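PDB 5DYN: putative peptidase, which probably acts as a clostripain-family cysteine protease that cleaves and activates the Bacteroides fragilis toxin, this chain being an N-terminal piece of it. Local coordinates for residues 35-38 against 39-42; 106-109 against 110-113; 95-98 against 99-103; 89-92 against 93-96. One frame throughout, in Å; residues are numbered along the deposited sequence.

Contact 1: residues 35-38 against 39-42; sequences DIEE and MKEG. With NA (sodium ion), chain E.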
loop_
_atom_site.group_PDB
_atom_site.type_symbol
_atom_site.label_atom_id
_atom_site.label_comp_id
_atom_site.label_asym_id
_atom_site.label_seq_id
_atom_site.Cartn_x
_atom_site.Cartn_y
_atom_site.Cartn_z
ATOM N N ASP A 35 6.627 -16.007 -4.456
ATOM C CA ASP A 35 5.281 -15.438 -4.469
ATOM C C ASP A 35 4.455 -15.932 -5.652
ATOM O O ASP A 35 3.302 -16.330 -5.484
ATOM C CB ASP A 35 5.353 -13.911 -4.487
ATOM C CG ASP A 35 5.683 -13.329 -3.130
ATOM O OD1 ASP A 35 6.049 -14.107 -2.221
ATOM O OD2 ASP A 35 5.582 -12.092 -2.975
ATOM N N ILE A 36 5.043 -15.907 -6.844
ATOM C CA ILE A 36 4.360 -16.389 -8.039
ATOM C C ILE A 36 3.980 -17.861 -7.884
ATOM O O ILE A 36 2.887 -18.274 -8.274
ATOM C CB ILE A 36 5.226 -16.206 -9.304
ATOM C CG1 ILE A 36 5.485 -14.719 -9.557
ATOM C CG2 ILE A 36 4.552 -16.834 -10.514
ATOM C CD1 ILE A 36 6.141 -14.415 -10.893
ATOM N N GLU A 37 4.878 -18.647 -7.301
ATOM C CA GLU A 37 4.591 -20.054 -7.054
ATOM C C GLU A 37 3.484 -20.192 -6.013
ATOM O O GLU A 37 2.613 -21.055 -6.133
ATOM C CB GLU A 37 5.852 -20.796 -6.606
ATOM C CG GLU A 37 6.956 -20.815 -7.663
ATOM C CD GLU A 37 6.602 -21.643 -8.892
ATOM O OE1 GLU A 37 5.667 -22.470 -8.818
ATOM O OE2 GLU A 37 7.255 -21.454 -9.941
ATOM N N GLU A 38 3.512 -19.330 -5.001
ATOM C CA GLU A 38 2.453 -19.292 -3.999
ATOM C C GLU A 38 1.113 -18.929 -4.636
ATOM O O GLU A 38 0.058 -19.378 -4.188
ATOM C CB GLU A 38 2.793 -18.297 -2.894
ATOM C CG GLU A 38 3.941 -18.720 -1.998
ATOM C CD GLU A 38 4.320 -17.641 -1.002
ATOM O OE1 GLU A 38 3.550 -16.667 -0.856
ATOM O OE2 GLU A 38 5.391 -17.760 -0.374
ATOM N N MET A 39 1.162 -18.114 -5.683
ATOM C CA MET A 39 -0.047 -17.727 -6.396
ATOM C C MET A 39 -0.658 -18.919 -7.125
ATOM O O MET A 39 -1.872 -19.120 -7.084
ATOM C CB MET A 39 0.251 -16.593 -7.379
ATOM C CG MET A 39 0.613 -15.289 -6.696
ATOM S SD MET A 39 1.177 -13.983 -7.801
ATOM C CE MET A 39 1.694 -12.770 -6.584
ATOM N N LYS A 40 0.185 -19.705 -7.789
ATOM C CA LYS A 40 -0.269 -20.921 -8.459
ATOM C C LYS A 40 -0.937 -21.859 -7.466
ATOM O O LYS A 40 -2.026 -22.375 -7.712
ATOM C CB LYS A 40 0.898 -21.638 -9.137
ATOM C CG LYS A 40 1.533 -20.875 -10.278
ATOM C CD LYS A 40 2.715 -21.644 -10.834
ATOM C CE LYS A 40 3.528 -20.788 -11.777
ATOM N NZ LYS A 40 4.731 -21.509 -12.274
ATOM N N GLU A 41 -0.266 -22.070 -6.339
ATOM C CA GLU A 41 -0.781 -22.907 -5.266
ATOM C C GLU A 41 -2.126 -22.398 -4.755
ATOM O O GLU A 41 -3.053 -23.178 -4.535
ATOM C CB GLU A 41 0.233 -22.971 -4.126
ATOM C CG GLU A 41 -0.286 -23.582 -2.842
ATOM C CD GLU A 41 0.826 -23.844 -1.847
ATOM O OE1 GLU A 41 1.991 -23.518 -2.166
ATOM O OE2 GLU A 41 0.537 -24.369 -0.749
ATOM N N GLY A 42 -2.232 -21.084 -4.571
ATOM C CA GLY A 42 -3.471 -20.483 -4.108
ATOM C C GLY A 42 -4.542 -20.522 -5.179
ATOM O O GLY A 42 -5.736 -20.584 -4.886
HETATM NA NA NA E . 5.055 -14.830 -0.113
HETATM O O HOH W 1 7.030 -16.144 0.833
#
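Glu-37 and Lys-40 run side by side along helix 29-43, their chains pointing the same way, and NZ of Lys-40 makes a weak salt bridge of 3.4 Å to OE2 of Glu-37. The Glu-37 chain bends at its second torsion (chi2 -67°), which brings the carboxylate alongside the lysine chain: OE1 of Glu-37 lies 3.7 Å from CD of Lys-40, against its aliphatic part. Lys-40 is extended, and its ammonium is held mainly by a salt bridge to Glu-78, the Glu-37 bond being the weaker. On another side of the helix, Asp-35 and Glu-38 hold a sodium ion in an i, i+3 pairing, with OD1 of Asp-35 at 2.4 Å from the metal. Glu-38 approaches with both oxygens but unevenly, OE1 at 2.5 Å from the sodium and OE2 at 3.0 Å. A water completes the local ligands, and Pro-61 O and Ala-63 O of the other chain bind the same ion. The second shell fixes both carboxylates, since OD2 of Asp-35 is hydrogen-bonded to Trp-116 NE1 and OE1 of Glu-38 to Tyr-65 N of that other chain. Beneath them, i to i+4 backbone bonds set the spacing; the one from Glu-41 N to Glu-37 O is nearly straight at 170°. On the inner face, Met-39 is extended, its CG 3.1 Å from Asp-35 O. Helix 29-43 is the crossover of the beta-alpha-beta unit 16-23, 29-43, 51-58: Ile-36 packs on Met-22 and Ile-57, while Met-39 reaches both strands and Leu-68 of strand 64-70.

Contact 2: residues 106-109 against 110-113; sequences YKAE and KYGM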
loop_
_atom_site.group_PDB
_atom_site.type_symbol
_atom_site.label_atom_id
_atom_site.label_comp_id
_atom_site.label_asym_id
_atom_site.label_seq_id
_atom_site.Cartn_x
_atom_site.Cartn_y
_atom_site.Cartn_z
ATOM N N TYR A 106 -9.787 -9.409 -20.318
ATOM C CA TYR A 106 -10.482 -10.204 -19.314
ATOM C C TYR A 106 -11.455 -9.375 -18.489
ATOM O O TYR A 106 -11.273 -9.204 -17.283
ATOM C CB TYR A 106 -9.470 -10.900 -18.400
ATOM C CG TYR A 106 -8.612 -11.900 -19.137
ATOM C CD1 TYR A 106 -9.045 -13.206 -19.329
ATOM C CD2 TYR A 106 -7.381 -11.534 -19.663
ATOM C CE1 TYR A 106 -8.271 -14.122 -20.014
ATOM C CE2 TYR A 106 -6.598 -12.442 -20.347
ATOM C CZ TYR A 106 -7.047 -13.733 -20.521
ATOM O OH TYR A 106 -6.271 -14.639 -21.202
ATOM N N LYS A 107 -12.487 -8.860 -19.149
ATOM C CA LYS A 107 -13.567 -8.171 -18.456
ATOM C C LYS A 107 -14.237 -9.120 -17.472
ATOM O O LYS A 107 -14.349 -10.318 -17.728
ATOM C CB LYS A 107 -14.594 -7.621 -19.452
ATOM C CG LYS A 107 -14.172 -6.332 -20.141
ATOM C CD LYS A 107 -14.006 -6.522 -21.641
ATOM C CE LYS A 107 -13.551 -5.234 -22.313
ATOM N NZ LYS A 107 -13.284 -5.420 -23.767
ATOM N N ALA A 108 -14.670 -8.583 -16.339
ATOM C CA ALA A 108 -15.344 -9.392 -15.332
ATOM C C ALA A 108 -16.367 -8.568 -14.563
ATOM O O ALA A 108 -16.548 -7.379 -14.825
ATOM C CB ALA A 108 -14.332 -10.001 -14.381
ATOM N N GLU A 109 -17.042 -9.214 -13.618
ATOM C CA GLU A 109 -18.010 -8.533 -12.770
ATOM C C GLU A 109 -17.297 -7.614 -11.789
ATOM O O GLU A 109 -17.725 -6.484 -11.561
ATOM C CB GLU A 109 -18.871 -9.548 -12.020
ATOM C CG GLU A 109 -19.797 -8.942 -10.988
ATOM C CD GLU A 109 -20.679 -9.984 -10.334
ATOM O OE1 GLU A 109 -21.373 -10.718 -11.070
ATOM O OE2 GLU A 109 -20.678 -10.072 -9.088
ATOM N N LYS A 110 -16.207 -8.107 -11.210
ATOM C CA LYS A 110 -15.413 -7.321 -10.274
ATOM C C LYS A 110 -13.944 -7.283 -10.687
ATOM O O LYS A 110 -13.482 -8.115 -11.469
ATOM C CB LYS A 110 -15.551 -7.876 -8.853
ATOM C CG LYS A 110 -16.989 -7.994 -8.383
ATOM C CD LYS A 110 -17.099 -7.991 -6.871
ATOM C CE LYS A 110 -18.559 -7.979 -6.446
ATOM N NZ LYS A 110 -18.735 -7.601 -5.021
ATOM N N TYR A 111 -13.214 -6.308 -10.155
ATOM C CA TYR A 111 -11.798 -6.158 -10.461
ATOM C C TYR A 111 -10.981 -5.899 -9.203
ATOM O O TYR A 111 -11.513 -5.495 -8.171
ATOM C CB TYR A 111 -11.583 -5.019 -11.459
ATOM C CG TYR A 111 -12.313 -5.206 -12.766
ATOM C CD1 TYR A 111 -11.795 -6.022 -13.763
ATOM C CD2 TYR A 111 -13.520 -4.564 -13.005
ATOM C CE1 TYR A 111 -12.459 -6.192 -14.964
ATOM C CE2 TYR A 111 -14.193 -4.729 -14.202
ATOM C CZ TYR A 111 -13.659 -5.543 -15.177
ATOM O OH TYR A 111 -14.326 -5.712 -16.369
ATOM N N GLY A 112 -9.680 -6.138 -9.306
ATOM C CA GLY A 112 -8.753 -5.835 -8.236
ATOM C C GLY A 112 -7.359 -5.708 -8.810
ATOM O O GLY A 112 -7.080 -6.232 -9.893
ATOM N N MET A 113 -6.481 -5.004 -8.108
ATOM C CA MET A 113 -5.098 -4.918 -8.549
ATOM C C MET A 113 -4.139 -5.020 -7.372
ATOM O O MET A 113 -4.372 -4.443 -6.306
ATOM C CB MET A 113 -4.847 -3.623 -9.327
ATOM C CG MET A 113 -3.603 -3.686 -10.206
ATOM S SD MET A 113 -3.321 -2.224 -11.222
ATOM C CE MET A 113 -4.930 -2.020 -11.966
#
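Tyr-111 turns its ring back toward the loop that precedes its own strand, and its hydroxyl is the acceptor for the backbone N-H of Ala-108. This bond is nearly straight, N of Ala-108 to OH of Tyr-111 measuring 2.9 Å with an angle of 164° at the hydrogen. With the ring carbon CG opposite the carbonyl carbon and beside the backbone N (chi1 -59°), the ring reaches back toward the preceding residues. CA of Lys-107 and O of Tyr-106 lie at the ring edge, near its plane. Lys-107 lies alongside the tyrosine, its CB 3.6 Å from the phenolic OH of Tyr-111, and then bends at its second torsion (chi2 116°); its NZ is bonded to Asn-104 O. The contact thus folds the loop between helix 92-105 and strand 110-116 onto the start of that strand, which pairs in parallel with strand 16-23. Ala-108 adds an apolar touch, CB to CE1 of Tyr-111 at 4.3 Å. At the surface, Glu-109 and Lys-110 point the same way, CG of Glu-109 lying 3.9 Å from CG of Lys-110. Their charged ends turn to other partners: OE1 of Glu-109 to Gly-14 N, and NZ of Lys-110 to Glu-76 of the other chain.

Contact 3: residues 95-98 against 99-103; sequences MKKV and ISTAF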
loop_
_atom_site.group_PDB
_atom_site.type_symbol
_atom_site.label_atom_id
_atom_site.label_comp_id
_atom_site.label_asym_id
_atom_site.label_seq_id
_atom_site.Cartn_x
_atom_site.Cartn_y
_atom_site.Cartn_z
ATOM N N MET A 95 2.773 1.049 -17.523
ATOM C CA MET A 95 1.758 0.475 -16.647
ATOM C C MET A 95 0.378 0.559 -17.294
ATOM O O MET A 95 -0.412 -0.380 -17.202
ATOM C CB MET A 95 1.753 1.179 -15.288
ATOM C CG MET A 95 0.634 0.726 -14.367
ATOM S SD MET A 95 0.783 1.346 -12.681
ATOM C CE MET A 95 1.975 0.196 -12.005
ATOM N N LYS A 96 0.100 1.684 -17.948
ATOM C CA LYS A 96 -1.153 1.878 -18.674
ATOM C C LYS A 96 -1.375 0.787 -19.712
ATOM O O LYS A 96 -2.452 0.194 -19.777
ATOM C CB LYS A 96 -1.175 3.242 -19.364
ATOM C CG LYS A 96 -1.669 4.387 -18.507
ATOM C CD LYS A 96 -1.695 5.668 -19.319
ATOM C CE LYS A 96 -2.045 6.871 -18.464
ATOM N NZ LYS A 96 -2.023 8.130 -19.264
ATOM N N LYS A 97 -0.351 0.535 -20.523
ATOM C CA LYS A 97 -0.422 -0.490 -21.562
ATOM C C LYS A 97 -0.731 -1.868 -20.983
ATOM O O LYS A 97 -1.562 -2.603 -21.519
ATOM C CB LYS A 97 0.887 -0.548 -22.356
ATOM C CG LYS A 97 0.970 -1.736 -23.301
ATOM C CD LYS A 97 2.234 -1.715 -24.151
ATOM C CE LYS A 97 2.296 -2.943 -25.058
ATOM N NZ LYS A 97 3.475 -2.936 -25.972
ATOM N N VAL A 98 -0.063 -2.210 -19.885
ATOM C CA VAL A 98 -0.255 -3.505 -19.243
ATOM C C VAL A 98 -1.646 -3.596 -18.632
ATOM O O VAL A 98 -2.340 -4.602 -18.795
ATOM C CB VAL A 98 0.810 -3.759 -18.159
ATOM C CG1 VAL A 98 0.532 -5.063 -17.434
ATOM C CG2 VAL A 98 2.197 -3.781 -18.779
ATOM N N ILE A 99 -2.056 -2.536 -17.940
ATOM C CA ILE A 99 -3.394 -2.472 -17.356
ATOM C C ILE A 99 -4.472 -2.634 -18.428
ATOM O O ILE A 99 -5.408 -3.422 -18.264
ATOM C CB ILE A 99 -3.626 -1.146 -16.609
ATOM C CG1 ILE A 99 -2.786 -1.086 -15.334
ATOM C CG2 ILE A 99 -5.087 -0.992 -16.249
ATOM C CD1 ILE A 99 -2.940 0.218 -14.579
ATOM N N SER A 100 -4.327 -1.882 -19.517
ATOM C CA SER A 100 -5.260 -1.939 -20.638
ATOM C C SER A 100 -5.360 -3.345 -21.212
ATOM O O SER A 100 -6.457 -3.874 -21.373
ATOM C CB SER A 100 -4.845 -0.961 -21.736
ATOM O OG SER A 100 -5.059 0.377 -21.330
ATOM N N THR A 101 -4.213 -3.942 -21.516
ATOM C CA THR A 101 -4.177 -5.300 -22.048
ATOM C C THR A 101 -4.835 -6.284 -21.089
ATOM O O THR A 101 -5.642 -7.121 -21.495
ATOM C CB THR A 101 -2.735 -5.761 -22.322
ATOM O OG1 THR A 101 -2.093 -4.834 -23.206
ATOM C CG2 THR A 101 -2.730 -7.144 -22.948
ATOM N N ALA A 102 -4.500 -6.161 -19.810
ATOM C CA ALA A 102 -4.965 -7.097 -18.798
ATOM C C ALA A 102 -6.487 -7.123 -18.645
ATOM O O ALA A 102 -7.101 -8.190 -18.671
ATOM C CB ALA A 102 -4.314 -6.778 -17.459
ATOM N N PHE A 103 -7.090 -5.951 -18.483
ATOM C CA PHE A 103 -8.507 -5.878 -18.148
ATOM C C PHE A 103 -9.420 -5.896 -19.369
ATOM O O PHE A 103 -10.536 -6.411 -19.297
ATOM C CB PHE A 103 -8.785 -4.630 -17.311
ATOM C CG PHE A 103 -8.196 -4.689 -15.935
ATOM C CD1 PHE A 103 -8.726 -5.540 -14.980
ATOM C CD2 PHE A 103 -7.113 -3.899 -15.594
ATOM C CE1 PHE A 103 -8.190 -5.601 -13.705
ATOM C CE2 PHE A 103 -6.570 -3.956 -14.322
ATOM C CZ PHE A 103 -7.111 -4.809 -13.376
#
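Met-95 and Ile-99, one turn apart on helix 92-105, cross at a slant, with CG of the methionine 3.6 Å from CD1 of the isoleucine. Different first torsions bring them together: CG of Met-95 stands anti to its backbone N (chi1 174°), whereas Ile-99 sends CG1 back beside its own N (chi1 -70°), over the preceding turn. That branch also lies against the backbone, CG1 of Ile-99 being 3.1 Å from Met-95 O. A turn further on, CG2 of Ile-99 faces the edge of the Phe-103 ring, in its plane. Two hydroxyls are folded onto the helix backbone. OG of Ser-100 donates to Lys-96 O at 3.0 Å from above the carbonyl plane, adding to the bond from its own N. OG1 of Thr-101 donates to Lys-97 O at 2.8 Å, and the N of Thr-101 reaches that oxygen from the opposite face of its plane, so each carbonyl is gripped twice by one residue. Val-98 and Ala-102 rest on Tyr-56 and Leu-54 of strand 51-58, while Ile-99 and Phe-103 cover Met-113. Such an amphipathic helix, with apolar residues turned to the sheet and, in part, to the other chain, and lysines and hydroxyls on other sides, is typical of a layered alpha/beta fold.

Contact 4: residues 89-92 against 93-96; sequences SADA and NVMK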
loop_
_atom_site.group_PDB
_atom_site.type_symbol
_atom_site.label_atom_id
_atom_site.label_comp_id
_atom_site.label_asym_id
_atom_site.label_seq_id
_atom_site.Cartn_x
_atom_site.Cartn_y
_atom_site.Cartn_z
ATOM N N SER A 89 9.154 -0.526 -15.859
ATOM C CA SER A 89 7.809 -0.892 -15.426
ATOM C C SER A 89 7.254 0.096 -14.400
ATOM O O SER A 89 6.089 0.013 -14.011
ATOM C CB SER A 89 7.806 -2.308 -14.853
ATOM O OG SER A 89 8.330 -3.225 -15.795
ATOM N N ALA A 90 8.099 1.028 -13.967
ATOM C CA ALA A 90 7.681 2.080 -13.048
ATOM C C ALA A 90 7.255 3.323 -13.820
ATOM O O ALA A 90 7.014 4.380 -13.234
ATOM C CB ALA A 90 8.799 2.416 -12.074
ATOM N N ASP A 91 7.171 3.186 -15.141
ATOM C CA ASP A 91 6.693 4.263 -16.000
ATOM C C ASP A 91 5.184 4.153 -16.178
ATOM O O ASP A 91 4.652 3.055 -16.346
ATOM C CB ASP A 91 7.398 4.227 -17.357
ATOM C CG ASP A 91 6.908 5.307 -18.299
ATOM O OD1 ASP A 91 7.274 6.482 -18.090
ATOM O OD2 ASP A 91 6.165 4.983 -19.250
ATOM N N ALA A 92 4.500 5.293 -16.139
ATOM C CA ALA A 92 3.040 5.315 -16.154
ATOM C C ALA A 92 2.465 4.739 -17.442
ATOM O O ALA A 92 1.529 3.939 -17.411
ATOM C CB ALA A 92 2.532 6.734 -15.942
ATOM N N ASN A 93 3.021 5.140 -18.578
ATOM C CA ASN A 93 2.496 4.684 -19.856
ATOM C C ASN A 93 2.741 3.195 -20.077
ATOM O O ASN A 93 1.942 2.520 -20.728
ATOM C CB ASN A 93 3.095 5.505 -20.995
ATOM C CG ASN A 93 2.575 6.929 -21.007
ATOM O OD1 ASN A 93 1.455 7.193 -20.567
ATOM N ND2 ASN A 93 3.385 7.854 -21.507
ATOM N N VAL A 94 3.836 2.682 -19.524
ATOM C CA VAL A 94 4.089 1.248 -19.552
ATOM C C VAL A 94 3.041 0.521 -18.714
ATOM O O VAL A 94 2.482 -0.492 -19.142
ATOM C CB VAL A 94 5.494 0.899 -19.028
ATOM C CG1 VAL A 94 5.660 -0.612 -18.916
ATOM C CG2 VAL A 94 6.560 1.495 -19.936
ATOM N N MET A 95 2.773 1.049 -17.523
ATOM C CA MET A 95 1.758 0.475 -16.647
ATOM C C MET A 95 0.378 0.559 -17.294
ATOM O O MET A 95 -0.412 -0.380 -17.202
ATOM C CB MET A 95 1.753 1.179 -15.288
ATOM C CG MET A 95 0.634 0.726 -14.367
ATOM S SD MET A 95 0.783 1.346 -12.681
ATOM C CE MET A 95 1.975 0.196 -12.005
ATOM N N LYS A 96 0.100 1.684 -17.948
ATOM C CA LYS A 96 -1.153 1.878 -18.674
ATOM C C LYS A 96 -1.375 0.787 -19.712
ATOM O O LYS A 96 -2.452 0.194 -19.777
ATOM C CB LYS A 96 -1.175 3.242 -19.364
ATOM C CG LYS A 96 -1.669 4.387 -18.507
ATOM C CD LYS A 96 -1.695 5.668 -19.319
ATOM C CE LYS A 96 -2.045 6.871 -18.464
ATOM N NZ LYS A 96 -2.023 8.130 -19.264
#
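The backbone passes from an extended Asp-91 into helical angles at Ala-92, and the first turn closes with Met-95 N bonded to Asp-91 O at 3.0 Å, in the carbonyl plane. Asp-91 also brings its carboxylate to the first amides of this turn. OD2 of Asp-91 takes the N-H of Val-94 at 3.3 Å, on its anti side and 25° out of the carboxylate plane, and more weakly the N-H of Asn-93 at 3.2 Å, where the angle is only 121°. This is an N-cap: the residue just before helix 92-105 supplies a side-chain acceptor for amides at the helix start, and the negative charge would probably be stabilised by the helix dipole. Its torsion explains the reach, since CG stands opposite the backbone N (chi1 179°) and so carries the carboxylate to the amides. Val-94 crosses the aspartate at about a right angle, its CG2 3.8 Å from CB of Asp-91, while CG1 of Val-94 points back to CA of Ser-89 at 4.1 Å. Ser-89 anchors the incoming loop close to a bound sodium ion: its OG is hydrogen-bonded to Asp-58, which binds sodium, and to Tyr-56, and its N to Asp-5 of the other chain.

How the contacts relate
From the N terminus, contact 1 comes first, within helix 29-43 and so inside the crossover between strands 16-23 and 51-58. The chain then passes through strands 51-58, 64-70 and 76-83 before contact 4 starts helix 92-105; contact 3 continues it, sharing Met-95 and Lys-96, and contact 2 closes the loop into strand 110-116. The four follow in series, without nesting or crossing, apart from the overlap of 4 and 3. Contacts 2 and 3 meet directly, CD1 of Tyr-111 lying 3.3 Å from CD1 of Phe-103, ring planes at about 80°. Contact 1 lies across the chain's centre from contacts 3 and 4, about 22 Å from contact 3 between centres, so the two helices flank the sheet.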